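Local coordinates for lipolytic protein G-D-S-L family (PDB 4Q7Q) that probably hydrolyses ester bonds as a lipase or acylhydrolase of the GDSL family in the SGNH hydrolase clan, though its substrate is not known, at residues Q85-G90 and N99-V104; D134-A139 and E222-P227; P129-D134 and D177-P182; T7-G12 and D72-F77. One frame throughout, in Å; residues are numbered along the deposited sequence.

Contact 1 (Q85-G90 and N99-V104); sequences QGRPVG and NGNTTV
The backbone N of Val-104 gives a hydrogen bond to Pro-88 O, 3.0 Å long. Thr-103 CA lies against the same oxygen in a CA-H...O contact of 3.2 Å. The other grip comes from Arg-87. Its NH2 makes two weak, bent bonds, to Asn-101 O at 3.1 Å and to Thr-103 O at 3.3 Å. Asn-101 O sits at the edge of the guanidinium. The Arg-87 chain bends at chi3 (94°), which sets the guanidinium with one face to Thr-103 CA. Water 1 accepts from Arg-87 NE at 2.8 Å. The two loops flank helix 92-96, and each adjoins a further helix. Gly-86 ends helix 80-85 in a Schellman motif, and Thr-103 is the N-cap of helix 104-118, its OG1 taking the backbone N of Gly-106. Asn-101 centres an inverse gamma turn. Gly-90 CA meets Thr-103 CG2 at 3.7 Å, and a CB on Gly-90 would clash with Thr-103 CB. Further out, Asp-82 forms a salt bridge with Arg-87 NH1. Ser-107 bonds to that same nitrogen and to Asn-101 OD1.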
loop_
_atom_site.group_PDB
_atom_site.type_symbol
_atom_site.label_atom_id
_atom_site.label_comp_id
_atom_site.label_asym_id
_atom_site.label_seq_id
_atom_site.Cartn_x
_atom_site.Cartn_y
_atom_site.Cartn_z
ATOM N N GLN A 85 -7.954 8.253 -5.908
ATOM C CA GLN A 85 -8.619 9.546 -5.799
ATOM C C GLN A 85 -8.323 10.451 -6.987
ATOM O O GLN A 85 -8.907 11.527 -7.109
ATOM C CB GLN A 85 -8.275 10.218 -4.468
ATOM C CG GLN A 85 -8.890 9.462 -3.298
ATOM C CD GLN A 85 -8.644 10.103 -1.949
ATOM O OE1 GLN A 85 -8.429 11.315 -1.847
ATOM N NE2 GLN A 85 -8.684 9.288 -0.899
ATOM N N GLY A 86 -7.438 10.009 -7.877
ATOM C CA GLY A 86 -7.136 10.766 -9.080
ATOM C C GLY A 86 -6.210 11.955 -8.864
ATOM O O GLY A 86 -6.199 12.888 -9.681
ATOM N N ARG A 87 -5.437 11.943 -7.778
ATOM C CA ARG A 87 -4.473 13.023 -7.527
ATOM C C ARG A 87 -3.401 13.014 -8.594
ATOM O O ARG A 87 -2.889 11.953 -8.939
ATOM C CB ARG A 87 -3.757 12.839 -6.188
ATOM C CG ARG A 87 -4.441 13.374 -4.958
ATOM C CD ARG A 87 -3.438 13.414 -3.803
ATOM N NE ARG A 87 -2.775 14.711 -3.641
ATOM C CZ ARG A 87 -1.494 14.871 -3.304
ATOM N NH1 ARG A 87 -0.705 13.814 -3.121
ATOM N NH2 ARG A 87 -0.988 16.094 -3.158
ATOM N N PRO A 88 -3.030 14.194 -9.103
ATOM C CA PRO A 88 -1.976 14.220 -10.122
ATOM C C PRO A 88 -0.639 13.742 -9.567
ATOM O O PRO A 88 -0.222 14.139 -8.477
ATOM C CB PRO A 88 -1.894 15.702 -10.512
ATOM C CG PRO A 88 -2.555 16.446 -9.429
ATOM C CD PRO A 88 -3.575 15.534 -8.825
ATOM N N VAL A 89 0.020 12.880 -10.327
ATOM C CA VAL A 89 1.330 12.387 -9.957
ATOM C C VAL A 89 2.327 13.536 -9.915
ATOM O O VAL A 89 3.128 13.646 -8.991
ATOM C CB VAL A 89 1.807 11.339 -10.969
ATOM C CG1 VAL A 89 3.281 11.022 -10.759
ATOM C CG2 VAL A 89 0.949 10.084 -10.865
ATOM N N GLY A 90 2.255 14.408 -10.911
ATOM C CA GLY A 90 3.211 15.490 -11.026
ATOM C C GLY A 90 4.492 15.067 -11.715
ATOM O O GLY A 90 4.539 14.042 -12.402
ATOM N N ASN A 99 6.149 23.600 -4.989
ATOM C CA ASN A 99 4.991 24.022 -5.755
ATOM C C ASN A 99 3.710 23.714 -4.995
ATOM O O ASN A 99 2.624 23.680 -5.574
ATOM C CB ASN A 99 4.983 23.340 -7.123
ATOM C CG ASN A 99 6.214 23.677 -7.939
ATOM O OD1 ASN A 99 6.770 24.771 -7.815
ATOM N ND2 ASN A 99 6.657 22.735 -8.769
ATOM N N GLY A 100 3.844 23.499 -3.690
ATOM C CA GLY A 100 2.704 23.162 -2.861
ATOM C C GLY A 100 2.421 21.673 -2.803
ATOM O O GLY A 100 2.985 20.884 -3.562
ATOM N N ASN A 101 1.534 21.296 -1.889
ATOM C CA ASN A 101 1.120 19.908 -1.711
ATOM C C ASN A 101 0.043 19.515 -2.725
ATOM O O ASN A 101 -1.055 19.107 -2.359
ATOM C CB ASN A 101 0.603 19.733 -0.283
ATOM C CG ASN A 101 0.286 18.295 0.051
ATOM O OD1 ASN A 101 0.876 17.367 -0.515
ATOM N ND2 ASN A 101 -0.657 18.100 0.968
ATOM N N THR A 102 0.378 19.630 -4.006
ATOM C CA THR A 102 -0.615 19.548 -5.074
ATOM C C THR A 102 -0.431 18.353 -5.999
ATOM O O THR A 102 -1.250 18.126 -6.903
ATOM C CB THR A 102 -0.534 20.797 -5.942
ATOM O OG1 THR A 102 0.787 20.896 -6.491
ATOM C CG2 THR A 102 -0.820 22.034 -5.107
ATOM N N THR A 103 0.661 17.620 -5.798
ATOM C CA THR A 103 0.969 16.433 -6.586
ATOM C C THR A 103 1.600 15.418 -5.659
ATOM O O THR A 103 2.022 15.760 -4.547
ATOM C CB THR A 103 1.994 16.719 -7.704
ATOM O OG1 THR A 103 3.230 17.166 -7.120
ATOM C CG2 THR A 103 1.476 17.773 -8.672
ATOM N N VAL A 104 1.695 14.179 -6.130
ATOM C CA VAL A 104 2.348 13.113 -5.381
ATOM C C VAL A 104 3.828 13.426 -5.149
ATOM O O VAL A 104 4.325 13.316 -4.026
ATOM C CB VAL A 104 2.173 11.749 -6.075
ATOM C CG1 VAL A 104 2.901 10.672 -5.303
ATOM C CG2 VAL A 104 0.692 11.420 -6.187
HETATM O O HOH W 1 -3.758 17.371 -3.676
#

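Contact 2 (D134-A139 and E222-P227); sequences DFVYIA and EYPYPP
Tyr-223 and Tyr-225 each send a hydroxyl to a backbone carbonyl of the 134-139 segment. Tyr-223 OH donates to Val-136 O at 2.7 Å, and Tyr-225 OH donates to Asp-134 O, also at 2.7 Å. Both donors are tilted about 30° from the carbonyl plane. Each acceptor lies near the plane of its own tyrosine ring, at the edge. The rings leave the backbone differently. CG of Tyr-223 is anti to the backbone N (chi1 -175°), whereas CG of Tyr-225 is anti to the carbonyl carbon (chi1 -67°). With these torsions the two hydroxyls reach carbonyls two residues apart.

Val-136 reaches both rings with its methyls. CG1 touches Tyr-223 CE1 at 3.6 Å, and the two side chains pass head to tail. CG2 packs on Pro-224 CG at 3.8 Å and more loosely on Tyr-225 CE2. Ile-138 slants across the end of Tyr-223, with CG1 4.0 Å from CZ. The carboxylate of Asp-134 turns elsewhere, to Tyr-149, Gly-147 and Lys-193.

Tyr-223 also touches Asp-235, a member of a probable Ser-His-Asp triad. The contact thus joins the short strand 135-136, which pairs with strand 144-145, to the loop before helix 241-257. Pro-224 and Tyr-225 rest on strand 193-196.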
loop_
_atom_site.group_PDB
_atom_site.type_symbol
_atom_site.label_atom_id
_atom_site.label_comp_id
_atom_site.label_asym_id
_atom_site.label_seq_id
_atom_site.Cartn_x
_atom_site.Cartn_y
_atom_site.Cartn_z
ATOM N N ASP A 134 -9.864 -5.615 -8.178
ATOM C CA ASP A 134 -11.111 -5.002 -7.727
ATOM C C ASP A 134 -11.194 -5.105 -6.211
ATOM O O ASP A 134 -11.070 -6.189 -5.645
ATOM C CB ASP A 134 -12.318 -5.723 -8.333
ATOM C CG ASP A 134 -12.515 -5.427 -9.806
ATOM O OD1 ASP A 134 -11.688 -4.726 -10.425
ATOM O OD2 ASP A 134 -13.523 -5.912 -10.346
ATOM N N PHE A 135 -11.407 -3.967 -5.564
ATOM C CA PHE A 135 -11.500 -3.899 -4.116
ATOM C C PHE A 135 -12.952 -3.817 -3.683
ATOM O O PHE A 135 -13.722 -3.050 -4.257
ATOM C CB PHE A 135 -10.753 -2.657 -3.632
ATOM C CG PHE A 135 -11.118 -2.221 -2.237
ATOM C CD1 PHE A 135 -10.791 -3.008 -1.149
ATOM C CD2 PHE A 135 -11.773 -1.016 -2.014
ATOM C CE1 PHE A 135 -11.113 -2.607 0.140
ATOM C CE2 PHE A 135 -12.090 -0.606 -0.731
ATOM C CZ PHE A 135 -11.764 -1.405 0.350
ATOM N N VAL A 136 -13.328 -4.614 -2.685
ATOM C CA VAL A 136 -14.626 -4.474 -2.035
ATOM C C VAL A 136 -14.409 -4.475 -0.526
ATOM O O VAL A 136 -13.857 -5.423 0.022
ATOM C CB VAL A 136 -15.603 -5.598 -2.429
ATOM C CG1 VAL A 136 -16.967 -5.330 -1.825
ATOM C CG2 VAL A 136 -15.714 -5.702 -3.937
ATOM N N TYR A 137 -14.815 -3.396 0.136
ATOM C CA TYR A 137 -14.587 -3.243 1.567
ATOM C C TYR A 137 -15.371 -4.284 2.372
ATOM O O TYR A 137 -16.591 -4.402 2.243
ATOM C CB TYR A 137 -14.978 -1.829 2.005
ATOM C CG TYR A 137 -14.664 -1.503 3.449
ATOM C CD1 TYR A 137 -13.555 -2.053 4.083
ATOM C CD2 TYR A 137 -15.477 -0.644 4.177
ATOM C CE1 TYR A 137 -13.267 -1.758 5.402
ATOM C CE2 TYR A 137 -15.193 -0.339 5.500
ATOM C CZ TYR A 137 -14.085 -0.903 6.110
ATOM O OH TYR A 137 -13.794 -0.608 7.425
ATOM N N ILE A 138 -14.662 -5.026 3.215
ATOM C CA ILE A 138 -15.259 -6.122 3.965
ATOM C C ILE A 138 -16.350 -5.671 4.949
ATOM O O ILE A 138 -17.251 -6.448 5.287
ATOM C CB ILE A 138 -14.165 -6.965 4.675
ATOM C CG1 ILE A 138 -14.684 -8.365 4.991
ATOM C CG2 ILE A 138 -13.644 -6.269 5.929
ATOM C CD1 ILE A 138 -13.579 -9.365 5.284
ATOM N N ALA A 139 -16.288 -4.416 5.391
ATOM C CA ALA A 139 -17.270 -3.914 6.352
ATOM C C ALA A 139 -18.415 -3.148 5.688
ATOM O O ALA A 139 -19.397 -2.801 6.351
ATOM C CB ALA A 139 -16.593 -3.055 7.424
ATOM N N GLU A 222 -24.187 -11.032 -2.377
ATOM C CA GLU A 222 -23.444 -11.273 -1.143
ATOM C C GLU A 222 -22.019 -10.756 -1.303
ATOM O O GLU A 222 -21.590 -10.463 -2.420
ATOM C CB GLU A 222 -23.416 -12.770 -0.829
ATOM C CG GLU A 222 -24.791 -13.399 -0.700
ATOM C CD GLU A 222 -24.749 -14.914 -0.757
ATOM O OE1 GLU A 222 -23.762 -15.468 -1.287
ATOM O OE2 GLU A 222 -25.705 -15.552 -0.269
ATOM N N TYR A 223 -21.287 -10.644 -0.197
ATOM C CA TYR A 223 -19.905 -10.173 -0.257
ATOM C C TYR A 223 -19.117 -11.062 -1.206
ATOM O O TYR A 223 -19.094 -12.278 -1.042
ATOM C CB TYR A 223 -19.264 -10.170 1.127
ATOM C CG TYR A 223 -17.871 -9.579 1.110
ATOM C CD1 TYR A 223 -17.675 -8.213 0.904
ATOM C CD2 TYR A 223 -16.750 -10.383 1.285
ATOM C CE1 TYR A 223 -16.408 -7.667 0.876
ATOM C CE2 TYR A 223 -15.474 -9.842 1.259
ATOM C CZ TYR A 223 -15.312 -8.483 1.057
ATOM O OH TYR A 223 -14.048 -7.942 1.025
ATOM N N PRO A 224 -18.494 -10.460 -2.228
ATOM C CA PRO A 224 -17.961 -11.264 -3.336
ATOM C C PRO A 224 -16.600 -11.919 -3.072
ATOM O O PRO A 224 -16.115 -12.663 -3.929
ATOM C CB PRO A 224 -17.851 -10.245 -4.471
ATOM C CG PRO A 224 -17.605 -8.942 -3.761
ATOM C CD PRO A 224 -18.440 -9.015 -2.510
ATOM N N TYR A 225 -16.003 -11.671 -1.912
ATOM C CA TYR A 225 -14.734 -12.314 -1.572
ATOM C C TYR A 225 -14.819 -13.151 -0.292
ATOM O O TYR A 225 -14.305 -12.747 0.748
ATOM C CB TYR A 225 -13.630 -11.260 -1.433
ATOM C CG TYR A 225 -13.256 -10.553 -2.716
ATOM C CD1 TYR A 225 -13.078 -11.258 -3.902
ATOM C CD2 TYR A 225 -13.070 -9.177 -2.738
ATOM C CE1 TYR A 225 -12.723 -10.612 -5.074
ATOM C CE2 TYR A 225 -12.713 -8.513 -3.907
ATOM C CZ TYR A 225 -12.544 -9.235 -5.074
ATOM O OH TYR A 225 -12.183 -8.586 -6.234
ATOM N N PRO A 226 -15.466 -14.327 -0.361
ATOM C CA PRO A 226 -15.495 -15.225 0.796
ATOM C C PRO A 226 -14.077 -15.708 1.116
ATOM O O PRO A 226 -13.174 -15.455 0.319
ATOM C CB PRO A 226 -16.387 -16.378 0.316
ATOM C CG PRO A 226 -16.274 -16.359 -1.160
ATOM C CD PRO A 226 -16.147 -14.910 -1.529
ATOM N N PRO A 227 -13.874 -16.360 2.275
ATOM C CA PRO A 227 -12.536 -16.819 2.671
ATOM C C PRO A 227 -11.770 -17.577 1.583
ATOM O O PRO A 227 -10.562 -17.375 1.448
ATOM C CB PRO A 227 -12.831 -17.746 3.850
ATOM C CG PRO A 227 -14.034 -17.137 4.479
ATOM C CD PRO A 227 -14.868 -16.606 3.338
#

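Contact 3 (P129-D134 and D177-P182); sequences PMQRND and DLYHHP
Gln-131 lies across one face of the Tyr-179 ring. Its CG stands 3.6 Å from the ring centroid, 18° off the normal, in a CH-pi contact. The amide plane is stacked on the ring plane, 18° from parallel. The same amide gives a nearly straight bond from NE2 to Tyr-179 O, 2.9 Å long, with the oxygen in the amide plane. This NE2 bond, with water 3 donating to OE1, sets the rotation of the amide. Pro-129 O lies 3.3 Å from Tyr-179 CB. With chi1 at -169° the ring swings away from its own backbone N and lies against Gln-131 CG. An alanine in place of Tyr-179 would keep the backbone carbonyl but would probably open a gap beneath Gln-131 CG and let its side chain move more freely.

The rest is looser or bridged by water. Leu-178 CB is 4.1 Å from CA of Met-130, a selenomethionine, and slightly farther from its CB. Water 2 accepts from Gln-131 N and lies 2.8 Å from Leu-178 O. Water 3 also bonds to Tyr-179 OH; Gln-131 and Tyr-179 are both partly exposed.

Leu-178 to His-181 form a type I turn. Asp-177 OD1 accepts from His-180 N in an Asx motif that begins just ahead of it. The two loops follow parallel strands 123-127 and 175-176 of the central sheet. Tyr-179 rests on helix 157-171, and Leu-178 touches Ile-247 of helix 241-257.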
loop_
_atom_site.group_PDB
_atom_site.type_symbol
_atom_site.label_atom_id
_atom_site.label_comp_id
_atom_site.label_asym_id
_atom_site.label_seq_id
_atom_site.Cartn_x
_atom_site.Cartn_y
_atom_site.Cartn_z
ATOM N N PRO A 129 3.571 1.409 -4.455
ATOM C CA PRO A 129 2.295 0.723 -4.261
ATOM C C PRO A 129 2.305 -0.667 -4.885
ATOM O O PRO A 129 2.939 -0.905 -5.916
ATOM C CB PRO A 129 1.297 1.618 -5.003
ATOM C CG PRO A 129 1.913 2.966 -4.991
ATOM C CD PRO A 129 3.405 2.735 -5.075
HETATM N N MSE A 130 1.614 -1.589 -4.235
HETATM C CA MSE A 130 1.387 -2.901 -4.808
HETATM C C MSE A 130 0.288 -2.794 -5.853
HETATM O O MSE A 130 -0.580 -1.929 -5.769
HETATM C CB MSE A 130 0.963 -3.872 -3.707
HETATM C CG MSE A 130 0.918 -5.325 -4.152
HETATM SE SE MSE A 130 0.737 -6.610 -2.685
HETATM C CE MSE A 130 -1.177 -6.409 -2.381
ATOM N N GLN A 131 0.309 -3.679 -6.842
ATOM C CA GLN A 131 -0.840 -3.782 -7.728
ATOM C C GLN A 131 -2.071 -4.160 -6.912
ATOM O O GLN A 131 -1.973 -4.684 -5.793
ATOM C CB GLN A 131 -0.573 -4.773 -8.858
ATOM C CG GLN A 131 0.534 -4.282 -9.773
ATOM C CD GLN A 131 0.751 -5.157 -10.983
ATOM O OE1 GLN A 131 -0.184 -5.455 -11.734
ATOM N NE2 GLN A 131 1.995 -5.558 -11.196
ATOM N N ARG A 132 -3.235 -3.850 -7.453
ATOM C CA ARG A 132 -4.478 -4.113 -6.748
ATOM C C ARG A 132 -5.534 -4.560 -7.730
ATOM O O ARG A 132 -5.631 -4.027 -8.842
ATOM C CB ARG A 132 -4.946 -2.853 -6.011
ATOM C CG ARG A 132 -4.933 -1.587 -6.844
ATOM C CD ARG A 132 -5.225 -0.350 -6.016
ATOM N NE ARG A 132 -6.629 -0.258 -5.622
ATOM C CZ ARG A 132 -7.121 0.700 -4.844
ATOM N NH1 ARG A 132 -6.315 1.644 -4.357
ATOM N NH2 ARG A 132 -8.415 0.714 -4.552
ATOM N N ASN A 133 -6.311 -5.564 -7.349
ATOM C CA ASN A 133 -7.443 -5.926 -8.182
ATOM C C ASN A 133 -8.695 -5.220 -7.680
ATOM O O ASN A 133 -8.588 -4.301 -6.866
ATOM C CB ASN A 133 -7.616 -7.441 -8.295
ATOM C CG ASN A 133 -8.012 -7.856 -9.689
ATOM O OD1 ASN A 133 -8.881 -7.236 -10.295
ATOM N ND2 ASN A 133 -7.358 -8.884 -10.223
ATOM N N ASP A 134 -9.864 -5.615 -8.178
ATOM C CA ASP A 134 -11.111 -5.002 -7.727
ATOM C C ASP A 134 -11.194 -5.105 -6.211
ATOM O O ASP A 134 -11.070 -6.189 -5.645
ATOM C CB ASP A 134 -12.318 -5.723 -8.333
ATOM C CG ASP A 134 -12.515 -5.427 -9.806
ATOM O OD1 ASP A 134 -11.688 -4.726 -10.425
ATOM O OD2 ASP A 134 -13.523 -5.912 -10.346
ATOM N N ASP A 177 10.345 -2.176 -4.569
ATOM C CA ASP A 177 9.428 -2.093 -5.707
ATOM C C ASP A 177 8.414 -3.228 -5.658
ATOM O O ASP A 177 8.617 -4.280 -6.267
ATOM C CB ASP A 177 10.190 -2.123 -7.033
ATOM C CG ASP A 177 9.334 -1.691 -8.217
ATOM O OD1 ASP A 177 8.105 -1.565 -8.061
ATOM O OD2 ASP A 177 9.900 -1.477 -9.315
ATOM N N LEU A 178 7.321 -3.019 -4.935
ATOM C CA LEU A 178 6.253 -4.015 -4.914
ATOM C C LEU A 178 5.498 -4.079 -6.240
ATOM O O LEU A 178 5.043 -5.146 -6.644
ATOM C CB LEU A 178 5.263 -3.752 -3.780
ATOM C CG LEU A 178 5.855 -3.702 -2.372
ATOM C CD1 LEU A 178 4.751 -3.408 -1.385
ATOM C CD2 LEU A 178 6.568 -5.013 -2.042
ATOM N N TYR A 179 5.355 -2.936 -6.905
ATOM C CA TYR A 179 4.576 -2.886 -8.136
ATOM C C TYR A 179 5.124 -3.874 -9.161
ATOM O O TYR A 179 4.367 -4.607 -9.800
ATOM C CB TYR A 179 4.532 -1.474 -8.743
ATOM C CG TYR A 179 3.503 -1.423 -9.842
ATOM C CD1 TYR A 179 3.803 -1.896 -11.112
ATOM C CD2 TYR A 179 2.212 -0.970 -9.598
ATOM C CE1 TYR A 179 2.870 -1.916 -12.108
ATOM C CE2 TYR A 179 1.259 -0.972 -10.613
ATOM C CZ TYR A 179 1.603 -1.447 -11.863
ATOM O OH TYR A 179 0.683 -1.482 -12.878
ATOM N N HIS A 180 6.444 -3.901 -9.308
ATOM C CA HIS A 180 7.069 -4.776 -10.294
ATOM C C HIS A 180 7.604 -6.082 -9.713
ATOM O O HIS A 180 8.333 -6.812 -10.382
ATOM C CB HIS A 180 8.167 -4.029 -11.058
ATOM C CG HIS A 180 7.676 -2.806 -11.775
ATOM N ND1 HIS A 180 7.877 -1.530 -11.295
ATOM C CD2 HIS A 180 6.993 -2.670 -12.935
ATOM C CE1 HIS A 180 7.337 -0.658 -12.129
ATOM N NE2 HIS A 180 6.795 -1.322 -13.132
ATOM N N HIS A 181 7.233 -6.380 -8.473
ATOM C CA HIS A 181 7.640 -7.630 -7.844
ATOM C C HIS A 181 7.065 -8.816 -8.622
ATOM O O HIS A 181 5.865 -8.880 -8.853
ATOM C CB HIS A 181 7.158 -7.655 -6.392
ATOM C CG HIS A 181 7.799 -8.720 -5.557
ATOM N ND1 HIS A 181 7.643 -10.063 -5.814
ATOM C CD2 HIS A 181 8.592 -8.632 -4.464
ATOM C CE1 HIS A 181 8.325 -10.761 -4.919
ATOM N NE2 HIS A 181 8.906 -9.917 -4.089
ATOM N N PRO A 182 7.927 -9.755 -9.038
ATOM C CA PRO A 182 7.453 -10.849 -9.897
ATOM C C PRO A 182 6.375 -11.741 -9.262
ATOM O O PRO A 182 5.658 -12.434 -9.990
ATOM C CB PRO A 182 8.730 -11.651 -10.194
ATOM C CG PRO A 182 9.697 -11.254 -9.123
ATOM C CD PRO A 182 9.373 -9.837 -8.774
HETATM O O HOH W 2 2.402 -5.620 -7.283
HETATM O O HOH W 3 -1.700 -3.273 -12.323
#

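Contact 4 (T7-G12 and D72-F77); sequences TWVAIG and DVYSVF
Thr-7 O is gripped by two backbone donors, Asp-72 N at 2.9 Å and Val-73 N at 3.2 Å. Asp-72 returns a bond through its side chain: OD2 takes the N-H of Thr-7 at 2.8 Å on its anti lone pair. From here strands 7-12 and 73-77 run parallel in the middle of the five-stranded sheet of the SGNH hydrolase alpha/beta fold, their axes 4.7 Å apart. Val-9 N, Ser-75 N, Ile-11 N and Phe-77 N carry the regular bonds onward from strand to strand.

On one face, Val-9 runs alongside the Tyr-74 ring, with Val-9 CB 3.6 Å from Tyr-74 CD2. Tyr-74 OH is held by Ile-69 O, and its ring packs on helix 104-118. Trp-8, Ala-10 and Ser-75 share the other face. A chi1 of 162° carries the indole of Trp-8 away from the backbone N, and it lies along the strand, with Ala-10 CB over one of its faces. Trp-8 also packs against Leu-34 and Leu-37 of helix 33-40 and meets the Phe-255 ring edge-to-face. A leucine in place of Trp-8 would lose the indole N-H, and is likely to leave Ser-75 OG without that donor and a gap beside Phe-255. Trp-8 NE1 donates a hydrogen bond to Ser-75 OG, 2.8 Å long and close to the indole plane, and water 4 meets the same hydroxyl at 2.7 Å.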
loop_
_atom_site.group_PDB
_atom_site.type_symbol
_atom_site.label_atom_id
_atom_site.label_comp_id
_atom_site.label_asym_id
_atom_site.label_seq_id
_atom_site.Cartn_x
_atom_site.Cartn_y
_atom_site.Cartn_z
ATOM N N THR A 7 14.793 2.103 16.198
ATOM C CA THR A 7 13.407 2.527 16.116
ATOM C C THR A 7 13.059 2.786 14.654
ATOM O O THR A 7 13.739 3.550 13.968
ATOM C CB THR A 7 13.149 3.788 16.960
ATOM O OG1 THR A 7 13.354 3.488 18.349
ATOM C CG2 THR A 7 11.725 4.288 16.762
ATOM N N TRP A 8 12.002 2.131 14.188
ATOM C CA TRP A 8 11.570 2.204 12.800
ATOM C C TRP A 8 10.155 2.751 12.728
ATOM O O TRP A 8 9.218 2.110 13.199
ATOM C CB TRP A 8 11.616 0.806 12.178
ATOM C CG TRP A 8 10.822 0.630 10.905
ATOM C CD1 TRP A 8 10.655 1.540 9.894
ATOM C CD2 TRP A 8 10.073 -0.529 10.529
ATOM N NE1 TRP A 8 9.863 1.004 8.905
ATOM C CE2 TRP A 8 9.486 -0.263 9.276
ATOM C CE3 TRP A 8 9.842 -1.771 11.131
ATOM C CZ2 TRP A 8 8.681 -1.191 8.616
ATOM C CZ3 TRP A 8 9.048 -2.693 10.474
ATOM C CH2 TRP A 8 8.481 -2.399 9.226
ATOM N N VAL A 9 10.013 3.935 12.138
ATOM C CA VAL A 9 8.704 4.533 11.910
ATOM C C VAL A 9 8.211 4.129 10.525
ATOM O O VAL A 9 8.861 4.416 9.512
ATOM C CB VAL A 9 8.747 6.071 12.038
ATOM C CG1 VAL A 9 7.428 6.694 11.607
ATOM C CG2 VAL A 9 9.076 6.461 13.465
ATOM N N ALA A 10 7.082 3.424 10.491
ATOM C CA ALA A 10 6.489 2.987 9.237
ATOM C C ALA A 10 5.343 3.917 8.876
ATOM O O ALA A 10 4.278 3.860 9.481
ATOM C CB ALA A 10 5.995 1.547 9.357
ATOM N N ILE A 11 5.574 4.783 7.895
ATOM C CA ILE A 11 4.562 5.726 7.443
ATOM C C ILE A 11 3.797 5.066 6.309
ATOM O O ILE A 11 4.395 4.479 5.400
ATOM C CB ILE A 11 5.210 7.044 6.959
ATOM C CG1 ILE A 11 5.937 7.709 8.126
ATOM C CG2 ILE A 11 4.169 7.997 6.344
ATOM C CD1 ILE A 11 6.767 8.895 7.738
ATOM N N GLY A 12 2.481 5.149 6.347
ATOM C CA GLY A 12 1.711 4.514 5.302
ATOM C C GLY A 12 0.224 4.762 5.380
ATOM O O GLY A 12 -0.237 5.664 6.092
ATOM N N ASP A 72 15.363 5.980 13.902
ATOM C CA ASP A 72 16.596 5.606 13.224
ATOM C C ASP A 72 16.368 5.326 11.747
ATOM O O ASP A 72 17.262 5.527 10.923
ATOM C CB ASP A 72 17.213 4.376 13.890
ATOM C CG ASP A 72 17.532 4.603 15.351
ATOM O OD1 ASP A 72 18.397 5.454 15.631
ATOM O OD2 ASP A 72 16.921 3.936 16.216
ATOM N N VAL A 73 15.174 4.841 11.417
ATOM C CA VAL A 73 14.825 4.552 10.034
ATOM C C VAL A 73 13.349 4.828 9.823
ATOM O O VAL A 73 12.528 4.571 10.702
ATOM C CB VAL A 73 15.174 3.088 9.639
ATOM C CG1 VAL A 73 14.560 2.097 10.609
ATOM C CG2 VAL A 73 14.745 2.774 8.211
ATOM N N TYR A 74 13.025 5.377 8.658
ATOM C CA TYR A 74 11.651 5.631 8.268
ATOM C C TYR A 74 11.371 4.919 6.955
ATOM O O TYR A 74 12.185 4.975 6.029
ATOM C CB TYR A 74 11.416 7.131 8.078
ATOM C CG TYR A 74 11.633 7.974 9.318
ATOM C CD1 TYR A 74 12.920 8.272 9.773
ATOM C CD2 TYR A 74 10.555 8.498 10.026
ATOM C CE1 TYR A 74 13.122 9.052 10.899
ATOM C CE2 TYR A 74 10.750 9.282 11.163
ATOM C CZ TYR A 74 12.038 9.557 11.592
ATOM O OH TYR A 74 12.263 10.332 12.713
ATOM N N SER A 75 10.233 4.237 6.874
ATOM C CA SER A 75 9.750 3.770 5.580
ATOM C C SER A 75 8.500 4.551 5.204
ATOM O O SER A 75 7.737 4.996 6.073
ATOM C CB SER A 75 9.486 2.258 5.567
ATOM O OG SER A 75 8.535 1.876 6.543
ATOM N N VAL A 76 8.310 4.753 3.905
ATOM C CA VAL A 76 7.138 5.453 3.406
ATOM C C VAL A 76 6.466 4.587 2.354
ATOM O O VAL A 76 7.069 4.259 1.332
ATOM C CB VAL A 76 7.511 6.821 2.795
ATOM C CG1 VAL A 76 6.265 7.566 2.313
ATOM C CG2 VAL A 76 8.275 7.660 3.819
ATOM N N PHE A 77 5.216 4.223 2.615
ATOM C CA PHE A 77 4.485 3.274 1.782
ATOM C C PHE A 77 3.130 3.910 1.468
ATOM O O PHE A 77 2.139 3.676 2.167
ATOM C CB PHE A 77 4.322 1.975 2.582
ATOM C CG PHE A 77 3.766 0.801 1.806
ATOM C CD1 PHE A 77 3.352 0.908 0.482
ATOM C CD2 PHE A 77 3.644 -0.430 2.438
ATOM C CE1 PHE A 77 2.829 -0.197 -0.187
ATOM C CE2 PHE A 77 3.143 -1.537 1.768
ATOM C CZ PHE A 77 2.725 -1.415 0.457
HETATM O O HOH W 4 5.999 1.993 5.718
#

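Contact 4 lies in the central sheet, and contact 3 is formed by loops that follow two other strands of that sheet. The two touch directly: Leu-178 CD1 meets Phe-77 CZ at 3.4 Å, and their centres are about 20 Å apart. Contact 3 continues into contact 2 through Asp-134, which belongs to both, with centres about 19 Å apart. Contacts 2 and 4 lie on opposite sides of the chain centre, about 30 Å apart between centres. Contact 1 touches none of the others; its nearest atoms are about 7 Å from contact 3. The probable triad of Ser-14, His-238 and Asp-235 is touched by Tyr-223 of contact 2, while Met-130 of contact 3 lies nearby.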